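Long-range contact in mandelate racemase/muconate lactonizing enzyme/Enolase superfamily (Rhodobacter sphaeroides, PDB 2HZG), which belongs to the enolase superfamily, pairing an enolase-type N-terminal domain with a TIM-barrel-like C-terminal domain, and carries a bound sodium ion: residues K134-L140 and R326-A332. Sequence-based numbering, arbitrary orientation.
Sequences KRPYASL and RICEYPA
Glu329 OE2 is gripped twice: Ser139 OG donates a hydrogen bond of 2.6 Å to its anti lone pair, and Lys165, on the neighbouring strand 163-167, forms a salt bridge with the same oxygen. The other carboxylate oxygen, OE1, accepts a bond from the backbone N of Thr305, and together these bonds restrict the rotation of the group. Glu329 suits the place because its extended chain, with CG opposite the backbone N (chi1 -172°), carries the carboxylate past the hydroxyl end of Tyr137 to Ser139 OG and Lys165; its CB and CG lie close to Tyr137 CZ and OH. Glu329 CA sits over one face of the Tyr137 ring, 3.7 Å from the ring centroid, a CH-pi contact, while Tyr137 CD2, at the ring edge, meets Ile327 CD1 at 3.4 Å. The Tyr137 hydroxyl is hydrogen-bonded to Lys165, so lysine ties together the phenol and the carboxylate.

The two strands are parallel, and bonds run alternately between them. Tyr137 N donates to Cys328 O at 2.9 Å, nearly straight, and Tyr137 O receives Tyr330 N at 3.0 Å; further on, Ser139 N binds Tyr330 O. Pro136 fits here because its nitrogen, which has no N-H, is not used in the bonds to 326-332. On the other face, Pro136 CB packs on Tyr330 CB at 3.7 Å. Ala332, just past its strand, turns its CB toward Ala138 CB at 3.6 Å.

These are the first and last strands of the eight-stranded barrel, and their pairing closes it. With partners on both oxygens, the buried carboxylate is held in a set orientation, the Glu329 side chain about 5 Å from the sodium ion.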
ATOM      1  N   LYS A 134      21.671  16.487 -15.768  1.00 19.00           N
ATOM      2  CA  LYS A 134      20.372  16.970 -15.320  1.00 19.01           C
ATOM      3  C   LYS A 134      20.558  18.287 -14.599  1.00 19.09           C
ATOM      4  O   LYS A 134      21.530  18.482 -13.875  1.00 18.19           O
ATOM      5  CB  LYS A 134      19.704  15.968 -14.370  1.00 18.84           C
ATOM      6  CG  LYS A 134      19.720  14.522 -14.859  1.00 19.09           C
ATOM      7  CD  LYS A 134      18.763  14.327 -16.026  1.00 18.87           C
ATOM      8  CE  LYS A 134      18.748  12.882 -16.471  1.00 18.58           C
ATOM      9  NZ  LYS A 134      18.131  12.802 -17.802  1.00 19.48           N
ATOM     10  N   ARG A 135      19.596  19.181 -14.789  1.00 19.30           N
ATOM     11  CA  ARG A 135      19.623  20.488 -14.166  1.00 20.52           C
ATOM     12  C   ARG A 135      18.857  20.406 -12.832  1.00 19.42           C
ATOM     13  O   ARG A 135      17.629  20.247 -12.832  1.00 19.23           O
ATOM     14  CB  ARG A 135      19.016  21.514 -15.140  1.00 20.96           C
ATOM     15  CG  ARG A 135      18.873  22.921 -14.572  1.00 26.74           C
ATOM     16  CD  ARG A 135      20.219  23.641 -14.480  1.00 31.95           C
ATOM     17  NE  ARG A 135      20.893  23.708 -15.781  1.00 36.47           N
ATOM     18  CZ  ARG A 135      22.140  24.142 -15.962  1.00 37.08           C
ATOM     19  NH1 ARG A 135      22.864  24.562 -14.928  1.00 37.70           N
ATOM     20  NH2 ARG A 135      22.659  24.157 -17.178  1.00 37.45           N
ATOM     21  N   PRO A 136      19.585  20.505 -11.697  1.00 18.85           N
ATOM     22  CA  PRO A 136      18.989  20.272 -10.376  1.00 18.65           C
ATOM     23  C   PRO A 136      18.141  21.462  -9.918  1.00 18.75           C
ATOM     24  O   PRO A 136      18.572  22.623 -10.030  1.00 19.24           O
ATOM     25  CB  PRO A 136      20.210  20.091  -9.455  1.00 18.67           C
ATOM     26  CG  PRO A 136      21.304  20.933 -10.124  1.00 18.39           C
ATOM     27  CD  PRO A 136      21.022  20.843 -11.615  1.00 18.14           C
ATOM     28  N   TYR A 137      16.931  21.185  -9.440  1.00 16.64           N
ATOM     29  CA  TYR A 137      16.168  22.228  -8.780  1.00 16.69           C
ATOM     30  C   TYR A 137      16.339  22.037  -7.288  1.00 16.31           C
ATOM     31  O   TYR A 137      16.414  20.906  -6.812  1.00 16.57           O
ATOM     32  CB  TYR A 137      14.710  22.243  -9.246  1.00 15.89           C
ATOM     33  CG  TYR A 137      13.807  21.085  -8.808  1.00 16.01           C
ATOM     34  CD1 TYR A 137      13.291  21.017  -7.499  1.00 15.06           C
ATOM     35  CD2 TYR A 137      13.414  20.111  -9.718  1.00 13.78           C
ATOM     36  CE1 TYR A 137      12.422  19.955  -7.110  1.00 13.87           C
ATOM     37  CE2 TYR A 137      12.523  19.066  -9.349  1.00 13.96           C
ATOM     38  CZ  TYR A 137      12.054  19.003  -8.039  1.00 13.07           C
ATOM     39  OH  TYR A 137      11.212  17.990  -7.659  1.00 15.03           O
ATOM     40  N   ALA A 138      16.467  23.142  -6.561  1.00 16.15           N
ATOM     41  CA  ALA A 138      16.654  23.096  -5.129  1.00 16.71           C
ATOM     42  C   ALA A 138      15.337  22.720  -4.484  1.00 16.99           C
ATOM     43  O   ALA A 138      14.339  23.425  -4.653  1.00 17.84           O
ATOM     44  CB  ALA A 138      17.166  24.470  -4.594  1.00 16.49           C
ATOM     45  N   SER A 139      15.326  21.613  -3.743  1.00 16.36           N
ATOM     46  CA  SER A 139      14.087  21.137  -3.176  1.00 15.95           C
ATOM     47  C   SER A 139      14.039  21.435  -1.692  1.00 15.43           C
ATOM     48  O   SER A 139      14.853  20.932  -0.927  1.00 15.41           O
ATOM     49  CB  SER A 139      13.873  19.637  -3.460  1.00 16.11           C
ATOM     50  OG  SER A 139      12.518  19.317  -3.220  1.00 16.00           O
ATOM     51  N   LEU A 140      13.063  22.251  -1.306  1.00 14.32           N
ATOM     52  CA  LEU A 140      13.047  22.879   0.005  1.00 14.88           C
ATOM     53  C   LEU A 140      11.674  22.801   0.650  1.00 14.34           C
ATOM     54  O   LEU A 140      10.690  22.562  -0.019  1.00 14.86           O
ATOM     55  CB  LEU A 140      13.460  24.370  -0.127  1.00 14.56           C
ATOM     56  CG  LEU A 140      14.896  24.631  -0.580  1.00 16.13           C
ATOM     57  CD1 LEU A 140      15.086  26.110  -0.921  1.00 16.97           C
ATOM     58  CD2 LEU A 140      15.865  24.190   0.513  1.00 16.32           C
ATOM     59  N   ARG A 326      15.453  16.611 -18.533  1.00 25.12           N
ATOM     60  CA  ARG A 326      16.665  17.260 -18.028  1.00 26.46           C
ATOM     61  C   ARG A 326      16.587  17.773 -16.614  1.00 25.48           C
ATOM     62  O   ARG A 326      17.598  18.064 -16.022  1.00 26.84           O
ATOM     63  CB  ARG A 326      17.082  18.408 -18.951  1.00 27.25           C
ATOM     64  CG  ARG A 326      17.450  17.915 -20.320  1.00 32.62           C
ATOM     65  CD  ARG A 326      18.423  18.832 -21.079  1.00 40.71           C
ATOM     66  NE  ARG A 326      18.867  18.198 -22.324  1.00 44.22           N
ATOM     67  CZ  ARG A 326      18.177  18.217 -23.470  1.00 47.90           C
ATOM     68  NH1 ARG A 326      17.003  18.846 -23.536  1.00 48.74           N
ATOM     69  NH2 ARG A 326      18.657  17.600 -24.554  1.00 47.70           N
ATOM     70  N   ILE A 327      15.411  17.937 -16.058  1.00 24.46           N
ATOM     71  CA  ILE A 327      15.414  18.434 -14.691  1.00 23.76           C
ATOM     72  C   ILE A 327      15.408  17.274 -13.671  1.00 21.86           C
ATOM     73  O   ILE A 327      14.900  16.182 -13.965  1.00 21.32           O
ATOM     74  CB  ILE A 327      14.307  19.456 -14.442  1.00 24.79           C
ATOM     75  CG1 ILE A 327      13.039  18.782 -13.999  1.00 25.63           C
ATOM     76  CG2 ILE A 327      14.065  20.344 -15.702  1.00 27.24           C
ATOM     77  CD1 ILE A 327      12.397  19.552 -12.926  1.00 29.17           C
ATOM     78  N   CYS A 328      16.026  17.507 -12.514  1.00 19.22           N
ATOM     79  CA  CYS A 328      15.984  16.549 -11.426  1.00 17.54           C
ATOM     80  C   CYS A 328      15.764  17.269 -10.125  1.00 16.60           C
ATOM     81  O   CYS A 328      16.152  18.435  -9.976  1.00 15.96           O
ATOM     82  CB  CYS A 328      17.263  15.697 -11.353  1.00 16.58           C
ATOM     83  SG  CYS A 328      18.765  16.618 -10.925  1.00 17.33           S
ATOM     84  N   GLU A 329      15.142  16.563  -9.189  1.00 15.32           N
ATOM     85  CA  GLU A 329      15.025  17.033  -7.823  1.00 15.18           C
ATOM     86  C   GLU A 329      16.345  16.890  -7.075  1.00 16.02           C
ATOM     87  O   GLU A 329      16.995  15.838  -7.112  1.00 16.12           O
ATOM     88  CB  GLU A 329      13.909  16.296  -7.073  1.00 14.18           C
ATOM     89  CG  GLU A 329      13.622  16.883  -5.707  1.00 13.34           C
ATOM     90  CD  GLU A 329      12.345  16.356  -5.058  1.00 15.31           C
ATOM     91  OE1 GLU A 329      11.860  15.277  -5.470  1.00 15.11           O
ATOM     92  OE2 GLU A 329      11.831  17.013  -4.101  1.00 14.85           O
ATOM     93  N   TYR A 330      16.712  17.952  -6.370  1.00 16.08           N
ATOM     94  CA  TYR A 330      17.924  17.968  -5.580  1.00 17.09           C
ATOM     95  C   TYR A 330      17.615  18.430  -4.152  1.00 17.28           C
ATOM     96  O   TYR A 330      17.220  19.567  -3.957  1.00 17.31           O
ATOM     97  CB  TYR A 330      18.977  18.889  -6.231  1.00 16.94           C
ATOM     98  CG  TYR A 330      20.322  18.792  -5.553  1.00 17.72           C
ATOM     99  CD1 TYR A 330      21.265  17.829  -5.952  1.00 19.06           C
ATOM    100  CD2 TYR A 330      20.629  19.606  -4.470  1.00 17.23           C
ATOM    101  CE1 TYR A 330      22.504  17.719  -5.289  1.00 17.50           C
ATOM    102  CE2 TYR A 330      21.855  19.507  -3.805  1.00 19.10           C
ATOM    103  CZ  TYR A 330      22.786  18.567  -4.232  1.00 18.69           C
ATOM    104  OH  TYR A 330      23.981  18.474  -3.563  1.00 19.76           O
ATOM    105  N   PRO A 331      17.853  17.574  -3.139  1.00 17.88           N
ATOM    106  CA  PRO A 331      17.558  18.031  -1.776  1.00 19.02           C
ATOM    107  C   PRO A 331      18.561  19.105  -1.333  1.00 19.28           C
ATOM    108  O   PRO A 331      19.740  18.814  -1.124  1.00 19.23           O
ATOM    109  CB  PRO A 331      17.726  16.767  -0.914  1.00 18.90           C
ATOM    110  CG  PRO A 331      18.462  15.822  -1.713  1.00 18.15           C
ATOM    111  CD  PRO A 331      18.424  16.214  -3.167  1.00 18.95           C
ATOM    112  N   ALA A 332      18.081  20.336  -1.190  1.00 20.14           N
ATOM    113  CA  ALA A 332      18.961  21.475  -0.952  1.00 19.67           C
ATOM    114  C   ALA A 332      19.182  21.792   0.537  1.00 19.99           C
ATOM    115  O   ALA A 332      20.134  22.484   0.886  1.00 20.84           O
ATOM    116  CB  ALA A 332      18.448  22.704  -1.713  1.00 19.40           C
TER